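Local structure of ABC transporter binding protein AcbH (Actinoplanes, 3OO8) at residues 163-168 / 282-287. The protein serves as the extracellular solute receptor of an ABC transporter and binds beta-D-galactopyranose with exclusive preference. The protein carries 2 engineered substitutions. Sequence-based numbering, arbitrary orientation.
Sequences EAFIAL and FVFPAI
Phe284, whose ring meets Phe165, accepts at its O a hydrogen bond from NH2 of Arg200, on helix 191-201, and the same arginine reaches the next carbonyl, Pro285 O, through NE, but only by a weak bond. Between residues 163-168 and 282-287 the contact is wholly apolar. Phe165 is its centre. Its CG lies anti to the backbone N (chi1 -173°), which carries the ring off helix 162-174 and in among Phe282, at the end of strand 279-282, and Phe284 and Pro285 of the loop that follows. Pro285 lies over one face of this ring. Its CD makes a CH-pi contact, 4.1 Å from the ring centroid and 11° off the normal. Pro285 CG packs closer to the root of the ring, 3.6 Å from Phe165 CG. Phe282 turns its edge to Phe165, with CZ 4.2 Å from Phe165 CE1. Phe284 approaches obliquely, its ring plane at 58° to that of Phe165. Phe284 also makes an edge-to-face pair with Phe261, and Met259 and Leu232 add to the packing round Phe165. The side chain of Phe284 is about 8 Å from that of Trp142, a beta-D-galactose-binding residue, though no sugar is bound to this chain here. This is helix-on-loop packing within the class 2 solute-binding protein fold.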
# COMPACT_ATOMS: atom_id res chain seq x y z
N GLU A 163 22.94 -3.15 8.83
CA GLU A 163 24.08 -3.99 9.24
C GLU A 163 23.60 -5.13 10.11
O GLU A 163 24.08 -6.26 9.94
CB GLU A 163 25.21 -3.18 9.92
CG GLU A 163 24.87 -2.61 11.31
CD GLU A 163 25.06 -3.62 12.47
OE1 GLU A 163 24.69 -3.30 13.63
OE2 GLU A 163 25.59 -4.73 12.23
N ALA A 164 22.65 -4.88 11.00
CA ALA A 164 22.17 -5.95 11.90
C ALA A 164 21.35 -6.95 11.09
O ALA A 164 21.40 -8.16 11.32
CB ALA A 164 21.36 -5.36 13.04
N PHE A 165 20.65 -6.43 10.08
CA PHE A 165 19.81 -7.23 9.19
C PHE A 165 20.64 -8.25 8.39
O PHE A 165 20.30 -9.43 8.30
CB PHE A 165 19.07 -6.26 8.27
CG PHE A 165 18.03 -6.90 7.37
CD1 PHE A 165 16.98 -7.65 7.91
CD2 PHE A 165 18.07 -6.71 6.00
CE1 PHE A 165 16.02 -8.19 7.10
CE2 PHE A 165 17.10 -7.27 5.17
CZ PHE A 165 16.06 -8.01 5.73
N ILE A 166 21.77 -7.79 7.86
CA ILE A 166 22.63 -8.62 7.05
C ILE A 166 23.29 -9.61 8.00
O ILE A 166 23.43 -10.80 7.66
CB ILE A 166 23.63 -7.81 6.24
CG1 ILE A 166 22.88 -6.99 5.19
CG2 ILE A 166 24.71 -8.70 5.60
CD1 ILE A 166 22.04 -7.81 4.21
N ALA A 167 23.66 -9.15 9.18
CA ALA A 167 24.31 -10.05 10.15
C ALA A 167 23.35 -11.18 10.55
O ALA A 167 23.76 -12.35 10.71
CB ALA A 167 24.80 -9.25 11.39
N LEU A 168 22.08 -10.82 10.72
CA LEU A 168 21.04 -11.80 11.05
C LEU A 168 20.81 -12.79 9.91
O LEU A 168 20.72 -14.02 10.12
CB LEU A 168 19.74 -11.08 11.39
CG LEU A 168 18.49 -11.92 11.66
CD1 LEU A 168 18.70 -12.86 12.86
CD2 LEU A 168 17.31 -11.02 11.85
N PHE A 282 8.57 -6.92 11.72
CA PHE A 282 9.31 -5.69 11.99
C PHE A 282 9.37 -4.87 10.71
O PHE A 282 9.24 -5.41 9.62
CB PHE A 282 10.69 -5.94 12.63
CG PHE A 282 11.62 -6.85 11.81
CD1 PHE A 282 12.36 -6.31 10.76
CD2 PHE A 282 11.74 -8.20 12.10
CE1 PHE A 282 13.21 -7.08 10.02
CE2 PHE A 282 12.59 -8.98 11.35
CZ PHE A 282 13.33 -8.42 10.30
N VAL A 283 9.48 -3.54 10.84
CA VAL A 283 9.62 -2.74 9.63
C VAL A 283 10.98 -2.97 8.96
O VAL A 283 11.98 -3.29 9.62
CB VAL A 283 9.35 -1.23 9.89
CG1 VAL A 283 8.02 -1.11 10.58
CG2 VAL A 283 10.44 -0.57 10.75
N PHE A 284 11.02 -2.79 7.65
CA PHE A 284 12.29 -2.99 6.97
C PHE A 284 13.37 -2.11 7.61
O PHE A 284 13.11 -0.92 7.90
CB PHE A 284 12.15 -2.64 5.49
CG PHE A 284 13.24 -3.23 4.62
CD1 PHE A 284 13.04 -4.46 4.00
CD2 PHE A 284 14.44 -2.55 4.40
CE1 PHE A 284 14.01 -5.03 3.17
CE2 PHE A 284 15.42 -3.10 3.57
CZ PHE A 284 15.21 -4.35 2.97
N PRO A 285 14.57 -2.66 7.86
CA PRO A 285 15.60 -1.89 8.60
C PRO A 285 16.08 -0.61 7.91
O PRO A 285 15.90 -0.44 6.71
CB PRO A 285 16.76 -2.89 8.73
CG PRO A 285 16.02 -4.22 8.79
CD PRO A 285 15.01 -4.07 7.68
N ALA A 286 16.68 0.28 8.70
CA ALA A 286 17.18 1.56 8.20
C ALA A 286 18.46 1.31 7.40
O ALA A 286 19.30 0.46 7.78
CB ALA A 286 17.48 2.47 9.35
N ILE A 287 18.59 2.01 6.27
CA ILE A 287 19.81 1.98 5.49
C ILE A 287 20.51 3.34 5.57
O ILE A 287 21.65 3.43 5.99
CB ILE A 287 19.54 1.61 4.02
CG1 ILE A 287 18.95 0.20 3.93
CG2 ILE A 287 20.85 1.74 3.20
CD1 ILE A 287 18.52 -0.24 2.52